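PDB 7M1B: galactose-binding-like protein from Bacteroides thetaiotaomicron, which is of uncertain function but, as a SusE-like protein with a galactose-binding-like domain, probably binds carbohydrate and may have a part in its degradation. Local coordinates for residues I139-T144 with E154-T159; Y282-G287 with T335-G340; N217-D222 with V256-D261; R270-Q275 with W375-P380. All coordinates share one frame; numbering follows the deposited sequence.

Interaction 1: residues I139-T144 with E154-T159; sequences IFDVST and EHTEYT
Val142 meets two residues, Glu154 and His155, where regular pairing would supply one, and this is a classic beta bulge. Its carbonyl oxygen draws both amides: Glu154 N lies 2.6 Å from Val142 O, while His155 N makes a weak bond to the same oxygen. Glu154 is poorly ordered and follows an unmodelled loop, so the rest of the antiparallel pairing of 139-144 with 155-159 is the firmer part. There Val142 N donates to His155 O at 2.8 Å, and Phe140 and Glu157 exchange two bonds, with Phe140 N reaching Glu157 O at 2.8 Å. Phe140 O, already taken by Glu157 N, is also approached by Thr156 CA at 3.0 Å in a CA-H...O contact.

Side chains add polar links on both faces of the sheet. On one, Asp141 and Thr156 lie alongside each other, and the hydroxyl of Thr156 donates to Asp141 at 2.9 Å (OG1 to OD1). With CG beside its backbone N (chi1 -72°), Asp141 brings OD1 alongside that hydroxyl; its other oxygen, OD2, forms a salt bridge with Arg183 of strand 176-183. On the opposite face His155 NE2 donates within its ring plane to the anti side of Glu157 OE1, at 2.7 Å, a His-carboxylate bond along one strand.

The hairpin thus has both Asp141 carboxylate oxygens engaged, one by its partner strand and one by the strand on its other flank, while the bond to Glu157 OE1 fixes the rotation of the His155 ring.

Interaction 2: residues Y282-G287 with T335-G340; sequences YYYRAG and TYASKG
Thr335 O is gripped twice, by Ser338 OG at 2.9 Å and by Lys339 N at 3.2 Å, and the first of these bonds fixes the serine that meets Tyr283 across the contact. Both donors come to Thr335 O from one face of its carbonyl plane, the hydroxyl well above it. Ser338 manages this by holding OG between its backbone N and carbonyl carbon (chi1 74°), which leaves its carbon atoms to the tyrosine: the phenol oxygen OH of Tyr283 rests 3.1 Å from Ser338 CA.

Ala337, the residue just before the serine, supplies the centre of the contact. Its methyl sits squarely over the Tyr283 ring, with CB 3.6 Å from the centroid and only 2° off the ring normal, an almost ideal CH-pi arrangement in which all six ring carbons are nearly equidistant from the methyl. Tyr284 adds a second wall, its CE2 lying 4.1 Å from the same Ala337 CB. Further out, Tyr284 OH comes to the edge of the Tyr336 ring, 3.4 Å from Tyr336 CD2, the two side chains crossing at about a right angle; the polar need of that hydroxyl is met elsewhere, by the carbonyl of Ile319.

Both tyrosines that touch this methyl are the central residues of a type II beta turn from Tyr282 to Arg285. What results is a tyrosine-bearing turn laid against the end of helix 331-338, close to where Gly340 leaves helical geometry with positive phi, in the long connections of a galactose-binding-like domain.

Interaction 3: residues N217-D222 with V256-D261; sequences NDIKMD and VWFTFD
The indole N-H of Trp257 meets the side-chain amide of Asn217 from above its plane instead of on a lone pair. Trp257 NE1 lies 2.9 Å from Asn217 OD1 and the bond is nearly straight, 169° at the hydrogen, yet the donor stands 72° out of the carbonyl plane. Seen from the indole the bond is regular, for OD1 lies in the ring plane. Asn217 offers its oxygen this way because CG is tucked between backbone N and carbonyl carbon (chi1 61°).

Two waters fill out the polar seam. One accepts a bond from Trp257 N, donates to Asn217 O, and sits over the face of the indole; the other accepts from Thr259 N and donates to Asp218 OD2. That carboxylate oxygen is gripped three times, since Thr259 OG1 also donates to it at 2.8 Å, on the syn side, and Leu215 N reaches it too. The other oxygen, OD1, forms a salt bridge with Arg356. The backbone joins directly through Ile219 N to Trp257 O at 2.9 Å.

Beyond the seam the contact turns apolar: Ile219 CG2 touches Val256 CB at 3.7 Å, and the bent chain of Met221 brings CG to 4.1 Å from Phe258 CD2. A leucine in place of Trp257 would probably leave Asn217 OD1 without its main donor and the nearby water without its aromatic floor.

Strand 256-274 is flanked here by strand 352-362, through the backbone bonds of Phe258 with Phe357, and by the chain at Phe213, just after strand 211-212, from which 217-222 runs on as a loop.

Interaction 4: residues R270-Q275 with W375-P380; sequences RFTSWQ and WFYGTP
This is an antiparallel pairing of two strands, 270-274 and 375-380, in the main beta sheet of the galactose-binding-like domain, with aromatic groups on both faces. Arg270 and Thr272 pair with Tyr377 and Trp375 through three backbone bonds, among them Thr272 N to Trp375 O at 2.9 Å.

The face bearing Arg270 and Tyr377 carries a cation-pi stack. Extended from CG to NE, the arginine lays its guanidinium flat on the tyrosine ring, planes 13° apart, with Arg270 CZ 3.8 Å from the Tyr377 centroid; NE turns to a salt bridge with Glu202. A serine at Arg270 would probably strip that ring face of its cover and leave Glu202 without its charged mate. Thr272 OG1, on the same face and bonded to Glu342, also takes a water that lies close to Tyr377 OH.

On the other face Phe271 and Phe376 lie alongside each other. Their rings are near parallel but slid apart, so the real overlap is a CH-pi contact, Phe271 CB standing 3.8 Å from the Phe376 centroid. Back on the Arg270 face, farther along, two tryptophans meet T-shaped, the edge of Trp274 directed at the face of Trp375, with Trp274 CH2 just 3.7 Å from Trp375 CD2.

How the interactions relate
From the N terminus, interaction 1 comes first and closes a short hairpin in a separate small sheet; its centre lies about 41 Å from that of interaction 2. Next, interaction 3 closes the loop between residues 217 and 261, tying the chain after strand 211-212 to the start of strand 256-274. The far end of that strand enters interaction 4, which spans about 100 residues to bring in the C-terminal strand; Phe260 CZ touches Phe376 CE1 at 3.9 Å between the two. Interaction 2 is enclosed within that span and adjoins it where Tyr284 N probably bonds to Gln275 OE1. No loops cross: three follow in series, and one contains the fourth.

Interaction 1: residues I139-T144 with E154-T159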
# COMPACT_ATOMS: atom_id res chain seq x y z
N ILE A 139 -4.77 -19.07 -20.67
CA ILE A 139 -5.71 -19.50 -19.60
C ILE A 139 -4.91 -20.26 -18.56
O ILE A 139 -4.27 -21.27 -18.86
CB ILE A 139 -6.80 -20.39 -20.26
CG1 ILE A 139 -7.21 -19.87 -21.64
CG2 ILE A 139 -8.05 -20.53 -19.34
CD1 ILE A 139 -8.02 -18.59 -21.61
N PHE A 140 -4.93 -19.72 -17.34
CA PHE A 140 -4.17 -20.37 -16.30
C PHE A 140 -5.13 -21.11 -15.38
O PHE A 140 -6.06 -20.50 -14.88
CB PHE A 140 -3.40 -19.30 -15.51
CG PHE A 140 -2.28 -18.63 -16.26
CD1 PHE A 140 -2.53 -17.66 -17.24
CD2 PHE A 140 -0.95 -18.95 -16.00
CE1 PHE A 140 -1.49 -17.01 -17.89
CE2 PHE A 140 0.10 -18.29 -16.64
CZ PHE A 140 -0.17 -17.32 -17.57
N ASP A 141 -4.91 -22.43 -15.21
CA ASP A 141 -5.76 -23.20 -14.31
C ASP A 141 -4.93 -23.51 -13.07
O ASP A 141 -3.89 -24.17 -13.19
CB ASP A 141 -6.19 -24.54 -14.94
CG ASP A 141 -7.22 -24.36 -16.05
OD1 ASP A 141 -8.19 -23.58 -15.81
OD2 ASP A 141 -7.03 -24.96 -17.14
N VAL A 142 -5.38 -23.06 -11.89
CA VAL A 142 -4.54 -23.17 -10.69
C VAL A 142 -5.22 -24.08 -9.66
O VAL A 142 -6.41 -23.79 -9.24
CB VAL A 142 -4.20 -21.81 -10.04
CG1 VAL A 142 -3.35 -22.02 -8.79
CG2 VAL A 142 -3.51 -20.87 -11.02
N SER A 143 -4.55 -25.21 -9.36
CA SER A 143 -5.18 -26.25 -8.56
C SER A 143 -4.55 -26.34 -7.18
O SER A 143 -3.36 -26.08 -7.00
CB SER A 143 -5.14 -27.60 -9.27
OG SER A 143 -5.69 -27.51 -10.58
N THR A 144 -5.39 -26.72 -6.21
CA THR A 144 -4.90 -27.10 -4.89
C THR A 144 -5.63 -28.38 -4.50
O THR A 144 -6.61 -28.76 -5.16
CB THR A 144 -4.99 -25.97 -3.84
OG1 THR A 144 -6.37 -25.68 -3.60
CG2 THR A 144 -4.28 -24.70 -4.26
N GLU A 154 -8.89 -24.14 -8.52
CA GLU A 154 -9.45 -23.19 -7.50
C GLU A 154 -9.58 -21.79 -8.09
O GLU A 154 -10.19 -20.90 -7.48
CB GLU A 154 -8.55 -23.12 -6.26
CG GLU A 154 -8.80 -24.21 -5.24
CD GLU A 154 -10.14 -24.15 -4.52
OE1 GLU A 154 -10.84 -23.10 -4.65
OE2 GLU A 154 -10.48 -25.16 -3.85
N HIS A 155 -8.96 -21.61 -9.26
CA HIS A 155 -8.99 -20.37 -10.02
C HIS A 155 -8.52 -20.65 -11.45
O HIS A 155 -7.60 -21.45 -11.65
CB HIS A 155 -8.03 -19.34 -9.42
CG HIS A 155 -7.97 -18.07 -10.19
ND1 HIS A 155 -8.96 -17.11 -10.04
CD2 HIS A 155 -7.05 -17.61 -11.15
CE1 HIS A 155 -8.66 -16.09 -10.85
NE2 HIS A 155 -7.48 -16.35 -11.50
N THR A 156 -9.14 -19.89 -12.36
CA THR A 156 -8.74 -19.79 -13.75
C THR A 156 -8.59 -18.31 -14.12
O THR A 156 -9.54 -17.52 -13.97
CB THR A 156 -9.69 -20.54 -14.69
OG1 THR A 156 -9.79 -21.87 -14.17
CG2 THR A 156 -9.12 -20.57 -16.09
N GLU A 157 -7.38 -17.94 -14.55
CA GLU A 157 -7.09 -16.59 -15.05
C GLU A 157 -7.13 -16.55 -16.56
O GLU A 157 -6.53 -17.41 -17.30
CB GLU A 157 -5.71 -16.14 -14.53
CG GLU A 157 -5.40 -14.67 -14.76
CD GLU A 157 -6.17 -13.70 -13.89
OE1 GLU A 157 -6.96 -14.21 -13.07
OE2 GLU A 157 -5.98 -12.43 -14.05
N TYR A 158 -7.75 -15.48 -17.09
CA TYR A 158 -7.87 -15.28 -18.53
C TYR A 158 -7.27 -13.93 -18.92
O TYR A 158 -7.85 -12.89 -18.60
CB TYR A 158 -9.34 -15.30 -18.98
CG TYR A 158 -10.10 -16.56 -18.68
CD1 TYR A 158 -10.81 -16.71 -17.50
CD2 TYR A 158 -10.17 -17.58 -19.62
CE1 TYR A 158 -11.53 -17.86 -17.23
CE2 TYR A 158 -10.89 -18.73 -19.37
CZ TYR A 158 -11.58 -18.88 -18.18
OH TYR A 158 -12.29 -20.03 -17.95
N THR A 159 -6.11 -13.95 -19.60
CA THR A 159 -5.32 -12.74 -19.67
C THR A 159 -4.59 -12.69 -21.02
O THR A 159 -4.23 -13.73 -21.58
CB THR A 159 -4.35 -12.67 -18.47
OG1 THR A 159 -3.58 -11.46 -18.53
CG2 THR A 159 -3.38 -13.83 -18.45

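Interaction 2: residues Y282-G287 with T335-G340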
# COMPACT_ATOMS: atom_id res chain seq x y z
N TYR A 282 -11.87 18.14 14.31
CA TYR A 282 -10.83 18.33 13.29
C TYR A 282 -10.87 17.31 12.16
O TYR A 282 -10.09 17.39 11.21
CB TYR A 282 -9.45 18.41 13.92
CG TYR A 282 -9.24 19.77 14.52
CD1 TYR A 282 -9.64 20.02 15.85
CD2 TYR A 282 -8.50 20.74 13.85
CE1 TYR A 282 -9.45 21.28 16.40
CE2 TYR A 282 -8.37 22.03 14.36
CZ TYR A 282 -8.76 22.27 15.69
OH TYR A 282 -8.58 23.53 16.23
N TYR A 283 -11.70 16.27 12.32
CA TYR A 283 -11.80 15.34 11.21
C TYR A 283 -12.26 16.01 9.91
O TYR A 283 -13.11 16.93 9.88
CB TYR A 283 -12.70 14.13 11.56
CG TYR A 283 -12.16 13.19 12.61
CD1 TYR A 283 -10.82 12.78 12.60
CD2 TYR A 283 -13.01 12.63 13.58
CE1 TYR A 283 -10.34 11.89 13.56
CE2 TYR A 283 -12.54 11.72 14.54
CZ TYR A 283 -11.22 11.29 14.47
OH TYR A 283 -10.71 10.43 15.42
N TYR A 284 -11.71 15.51 8.82
CA TYR A 284 -12.14 15.83 7.46
C TYR A 284 -11.96 17.34 7.17
O TYR A 284 -12.73 17.93 6.41
CB TYR A 284 -13.61 15.39 7.27
CG TYR A 284 -13.71 13.88 7.29
CD1 TYR A 284 -13.23 13.10 6.25
CD2 TYR A 284 -14.32 13.29 8.37
CE1 TYR A 284 -13.32 11.71 6.28
CE2 TYR A 284 -14.40 11.90 8.44
CZ TYR A 284 -13.95 11.12 7.36
OH TYR A 284 -14.01 9.75 7.38
N ARG A 285 -10.94 17.93 7.79
CA ARG A 285 -10.53 19.31 7.50
C ARG A 285 -9.18 19.52 8.20
O ARG A 285 -8.61 18.57 8.76
CB ARG A 285 -11.57 20.29 8.09
CG ARG A 285 -11.67 20.38 9.62
CD ARG A 285 -12.65 21.44 10.19
NE ARG A 285 -12.56 21.65 11.67
CZ ARG A 285 -11.89 22.60 12.36
NH1 ARG A 285 -11.17 23.51 11.70
NH2 ARG A 285 -11.95 22.63 13.70
N ALA A 286 -8.60 20.72 8.02
CA ALA A 286 -7.43 21.12 8.79
C ALA A 286 -6.29 20.10 8.70
O ALA A 286 -5.74 19.62 9.70
CB ALA A 286 -7.83 21.38 10.25
N GLY A 287 -5.98 19.75 7.46
CA GLY A 287 -4.82 18.94 7.16
C GLY A 287 -5.17 17.47 6.89
O GLY A 287 -4.27 16.76 6.47
N THR A 335 -17.10 8.50 14.35
CA THR A 335 -16.81 7.14 14.74
C THR A 335 -15.88 6.47 13.72
O THR A 335 -14.92 5.79 14.11
CB THR A 335 -18.14 6.38 14.93
OG1 THR A 335 -18.90 7.09 15.92
CG2 THR A 335 -17.96 4.94 15.37
N TYR A 336 -16.26 6.52 12.44
CA TYR A 336 -15.47 5.90 11.38
C TYR A 336 -14.01 6.37 11.41
O TYR A 336 -13.07 5.55 11.35
CB TYR A 336 -16.13 6.13 10.01
CG TYR A 336 -15.41 5.62 8.78
CD1 TYR A 336 -15.52 4.31 8.35
CD2 TYR A 336 -14.55 6.46 8.09
CE1 TYR A 336 -14.87 3.88 7.19
CE2 TYR A 336 -13.91 6.07 6.92
CZ TYR A 336 -14.01 4.75 6.51
OH TYR A 336 -13.34 4.40 5.37
N ALA A 337 -13.80 7.68 11.42
CA ALA A 337 -12.41 8.12 11.37
C ALA A 337 -11.66 7.73 12.64
O ALA A 337 -10.46 7.43 12.54
CB ALA A 337 -12.41 9.65 11.22
N SER A 338 -12.33 7.79 13.79
CA SER A 338 -11.60 7.52 15.03
C SER A 338 -11.12 6.05 15.10
O SER A 338 -10.21 5.75 15.89
CB SER A 338 -12.47 7.90 16.24
OG SER A 338 -13.53 6.88 16.41
N LYS A 339 -11.79 5.13 14.38
CA LYS A 339 -11.44 3.71 14.38
C LYS A 339 -10.27 3.37 13.45
O LYS A 339 -9.67 2.27 13.51
CB LYS A 339 -12.70 2.89 14.08
CG LYS A 339 -12.93 2.65 12.58
CD LYS A 339 -13.74 1.37 12.29
CE LYS A 339 -15.21 1.63 12.00
NZ LYS A 339 -16.03 0.40 12.05
N GLY A 340 -9.79 4.34 12.65
CA GLY A 340 -8.66 4.09 11.75
C GLY A 340 -9.19 3.67 10.37
O GLY A 340 -10.04 2.79 10.22

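Interaction 3: residues N217-D222 with V256-D261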
# COMPACT_ATOMS: atom_id res chain seq x y z
N ASN A 217 13.32 17.79 -1.33
CA ASN A 217 12.09 18.32 -1.87
C ASN A 217 10.84 17.78 -1.16
O ASN A 217 9.70 17.98 -1.66
CB ASN A 217 12.02 17.94 -3.35
CG ASN A 217 11.99 16.44 -3.61
OD1 ASN A 217 11.82 15.63 -2.72
ND2 ASN A 217 12.04 16.03 -4.87
N ASP A 218 11.00 17.40 0.13
CA ASP A 218 9.85 16.93 0.88
C ASP A 218 9.25 18.11 1.66
O ASP A 218 9.90 19.15 1.90
CB ASP A 218 10.31 16.01 2.01
CG ASP A 218 10.75 14.63 1.57
OD1 ASP A 218 10.63 14.28 0.36
OD2 ASP A 218 11.22 13.88 2.39
N ILE A 219 7.93 18.04 1.95
CA ILE A 219 7.35 18.98 2.92
C ILE A 219 7.89 18.62 4.30
O ILE A 219 8.05 17.43 4.62
CB ILE A 219 5.79 19.02 2.93
CG1 ILE A 219 5.16 17.64 3.19
CG2 ILE A 219 5.27 19.60 1.60
CD1 ILE A 219 3.65 17.66 3.40
N LYS A 220 7.97 19.65 5.13
CA LYS A 220 8.37 19.53 6.52
C LYS A 220 7.13 19.18 7.35
O LYS A 220 6.02 19.72 7.12
CB LYS A 220 8.99 20.84 7.00
CG LYS A 220 10.38 21.18 6.47
CD LYS A 220 10.93 22.49 7.06
CE LYS A 220 12.24 22.92 6.47
NZ LYS A 220 12.61 24.31 6.84
N MET A 221 7.35 18.33 8.40
CA MET A 221 6.21 17.85 9.19
C MET A 221 6.51 18.09 10.69
O MET A 221 6.07 17.30 11.52
CB MET A 221 5.88 16.38 8.88
CG MET A 221 5.26 16.22 7.43
SD MET A 221 3.64 17.00 7.35
CE MET A 221 2.66 15.78 8.20
N ASP A 222 7.30 19.12 10.97
CA ASP A 222 7.77 19.38 12.34
C ASP A 222 7.15 20.67 12.92
O ASP A 222 7.68 21.25 13.91
CB ASP A 222 9.32 19.49 12.37
CG ASP A 222 9.85 20.67 11.63
OD1 ASP A 222 9.08 21.24 10.84
OD2 ASP A 222 11.06 20.98 11.86
N VAL A 256 2.26 17.08 -3.12
CA VAL A 256 3.42 17.24 -2.25
C VAL A 256 3.70 15.90 -1.59
O VAL A 256 2.85 15.02 -1.65
CB VAL A 256 3.15 18.30 -1.18
CG1 VAL A 256 2.89 19.70 -1.81
CG2 VAL A 256 2.00 17.92 -0.23
N TRP A 257 4.82 15.75 -0.86
CA TRP A 257 5.10 14.41 -0.34
C TRP A 257 5.99 14.54 0.92
O TRP A 257 6.81 15.48 1.07
CB TRP A 257 5.80 13.52 -1.42
CG TRP A 257 6.95 14.21 -2.12
CD1 TRP A 257 8.26 14.28 -1.73
CD2 TRP A 257 6.85 14.87 -3.38
NE1 TRP A 257 9.00 15.02 -2.64
CE2 TRP A 257 8.16 15.36 -3.69
CE3 TRP A 257 5.78 15.12 -4.27
CZ2 TRP A 257 8.42 16.10 -4.85
CZ3 TRP A 257 6.05 15.85 -5.43
CH2 TRP A 257 7.36 16.31 -5.73
N PHE A 258 5.94 13.50 1.75
CA PHE A 258 6.89 13.32 2.83
C PHE A 258 7.41 11.89 2.80
O PHE A 258 6.84 11.03 2.13
CB PHE A 258 6.36 13.70 4.23
CG PHE A 258 5.13 12.91 4.67
CD1 PHE A 258 5.22 11.58 4.97
CD2 PHE A 258 3.88 13.50 4.76
CE1 PHE A 258 4.10 10.86 5.38
CE2 PHE A 258 2.77 12.80 5.18
CZ PHE A 258 2.86 11.46 5.46
N THR A 259 8.56 11.69 3.48
CA THR A 259 9.36 10.47 3.38
C THR A 259 9.71 9.97 4.76
O THR A 259 10.17 10.75 5.62
CB THR A 259 10.70 10.66 2.61
OG1 THR A 259 10.41 11.40 1.41
CG2 THR A 259 11.38 9.35 2.32
N PHE A 260 9.53 8.64 4.97
CA PHE A 260 10.02 8.12 6.24
C PHE A 260 10.67 6.74 6.02
O PHE A 260 10.59 6.18 4.92
CB PHE A 260 8.90 7.97 7.30
CG PHE A 260 7.68 7.18 6.92
CD1 PHE A 260 7.68 5.82 7.17
CD2 PHE A 260 6.59 7.78 6.29
CE1 PHE A 260 6.51 5.09 6.91
CE2 PHE A 260 5.44 7.04 6.01
CZ PHE A 260 5.40 5.68 6.32
N ASP A 261 11.41 6.30 7.01
CA ASP A 261 12.13 5.02 6.96
C ASP A 261 11.36 4.08 7.89
O ASP A 261 11.31 4.31 9.13
CB ASP A 261 13.59 5.28 7.39
CG ASP A 261 14.50 4.07 7.42
OD1 ASP A 261 14.00 3.00 7.04
OD2 ASP A 261 15.67 4.19 7.93
O HOH W 1 6.81 17.87 -1.45
O HOH W 2 10.23 13.59 4.95

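Interaction 4: residues R270-Q275 with W375-P380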
# COMPACT_ATOMS: atom_id res chain seq x y z
N ARG A 270 -0.97 -4.08 4.19
CA ARG A 270 -1.97 -3.01 4.33
C ARG A 270 -1.49 -2.03 5.40
O ARG A 270 -0.46 -2.27 6.05
CB ARG A 270 -3.25 -3.71 4.84
CG ARG A 270 -3.15 -4.28 6.24
CD ARG A 270 -4.42 -5.10 6.60
NE ARG A 270 -4.39 -5.58 8.00
CZ ARG A 270 -4.74 -4.93 9.12
NH1 ARG A 270 -5.22 -3.69 9.12
NH2 ARG A 270 -4.60 -5.56 10.28
N PHE A 271 -2.13 -0.85 5.47
CA PHE A 271 -1.84 0.04 6.57
C PHE A 271 -3.15 0.68 7.04
O PHE A 271 -4.17 0.62 6.36
CB PHE A 271 -0.80 1.10 6.14
CG PHE A 271 -1.27 2.15 5.15
CD1 PHE A 271 -1.36 1.89 3.77
CD2 PHE A 271 -1.78 3.36 5.62
CE1 PHE A 271 -1.82 2.87 2.88
CE2 PHE A 271 -2.23 4.34 4.73
CZ PHE A 271 -2.33 4.08 3.35
N THR A 272 -3.08 1.24 8.26
CA THR A 272 -4.21 1.92 8.87
C THR A 272 -3.77 3.37 9.12
O THR A 272 -2.62 3.62 9.55
CB THR A 272 -4.64 1.34 10.22
OG1 THR A 272 -4.83 -0.05 9.98
CG2 THR A 272 -5.91 1.95 10.76
N SER A 273 -4.65 4.34 8.78
CA SER A 273 -4.31 5.78 8.84
C SER A 273 -5.35 6.44 9.75
O SER A 273 -6.56 6.17 9.66
CB SER A 273 -4.47 6.37 7.42
OG SER A 273 -4.16 7.74 7.50
N TRP A 274 -4.86 7.24 10.73
CA TRP A 274 -5.74 8.07 11.52
C TRP A 274 -5.52 9.55 11.29
O TRP A 274 -4.37 9.98 11.27
CB TRP A 274 -5.51 7.85 13.03
CG TRP A 274 -6.03 6.51 13.50
CD1 TRP A 274 -7.20 6.33 14.17
CD2 TRP A 274 -5.33 5.26 13.51
NE1 TRP A 274 -7.29 5.02 14.62
CE2 TRP A 274 -6.15 4.35 14.21
CE3 TRP A 274 -4.12 4.80 12.96
CZ2 TRP A 274 -5.81 2.99 14.37
CZ3 TRP A 274 -3.75 3.47 13.18
CH2 TRP A 274 -4.59 2.58 13.86
N GLN A 275 -6.64 10.28 11.13
CA GLN A 275 -6.61 11.73 11.03
C GLN A 275 -6.42 12.36 12.43
O GLN A 275 -6.83 11.77 13.45
CB GLN A 275 -7.96 12.27 10.52
CG GLN A 275 -8.20 11.88 9.04
CD GLN A 275 -9.62 12.25 8.68
OE1 GLN A 275 -10.11 13.34 8.98
NE2 GLN A 275 -10.28 11.32 8.00
N TRP A 375 -0.18 2.92 10.97
CA TRP A 375 0.36 1.61 11.32
C TRP A 375 0.47 0.76 10.06
O TRP A 375 -0.50 0.64 9.35
CB TRP A 375 -0.57 0.91 12.32
CG TRP A 375 -0.55 1.48 13.71
CD1 TRP A 375 0.15 2.58 14.13
CD2 TRP A 375 -1.38 1.03 14.80
NE1 TRP A 375 -0.14 2.81 15.45
CE2 TRP A 375 -1.08 1.87 15.88
CE3 TRP A 375 -2.27 -0.07 15.00
CZ2 TRP A 375 -1.70 1.71 17.14
CZ3 TRP A 375 -2.84 -0.20 16.25
CH2 TRP A 375 -2.58 0.66 17.32
N PHE A 376 1.63 0.11 9.86
CA PHE A 376 1.88 -0.69 8.64
C PHE A 376 1.89 -2.18 9.02
O PHE A 376 2.40 -2.52 10.09
CB PHE A 376 3.21 -0.30 8.01
CG PHE A 376 3.10 0.91 7.12
CD1 PHE A 376 2.59 2.11 7.56
CD2 PHE A 376 3.38 0.77 5.75
CE1 PHE A 376 2.48 3.16 6.66
CE2 PHE A 376 3.28 1.83 4.87
CZ PHE A 376 2.69 2.98 5.31
N TYR A 377 1.42 -3.00 8.11
CA TYR A 377 1.35 -4.43 8.33
C TYR A 377 2.06 -5.13 7.20
O TYR A 377 1.97 -4.66 6.07
CB TYR A 377 -0.09 -4.95 8.42
CG TYR A 377 -0.83 -4.42 9.63
CD1 TYR A 377 -1.41 -3.14 9.59
CD2 TYR A 377 -0.89 -5.13 10.82
CE1 TYR A 377 -2.05 -2.59 10.69
CE2 TYR A 377 -1.53 -4.61 11.94
CZ TYR A 377 -2.12 -3.34 11.86
OH TYR A 377 -2.78 -2.83 12.95
N GLY A 378 2.71 -6.27 7.49
CA GLY A 378 3.30 -7.03 6.38
C GLY A 378 4.21 -8.12 6.98
O GLY A 378 4.12 -8.46 8.17
N THR A 379 5.17 -8.54 6.19
CA THR A 379 6.08 -9.61 6.56
C THR A 379 7.51 -9.09 6.44
O THR A 379 7.97 -8.85 5.32
CB THR A 379 5.89 -10.85 5.65
OG1 THR A 379 4.50 -11.26 5.60
CG2 THR A 379 6.83 -11.95 6.12
N PRO A 380 8.23 -8.93 7.56
CA PRO A 380 9.63 -8.54 7.51
C PRO A 380 10.46 -9.53 6.70
O PRO A 380 10.19 -10.75 6.64
CB PRO A 380 10.11 -8.60 8.98
CG PRO A 380 8.81 -8.43 9.74
CD PRO A 380 7.75 -9.19 8.93
O HOH W 3 -4.77 -1.31 12.52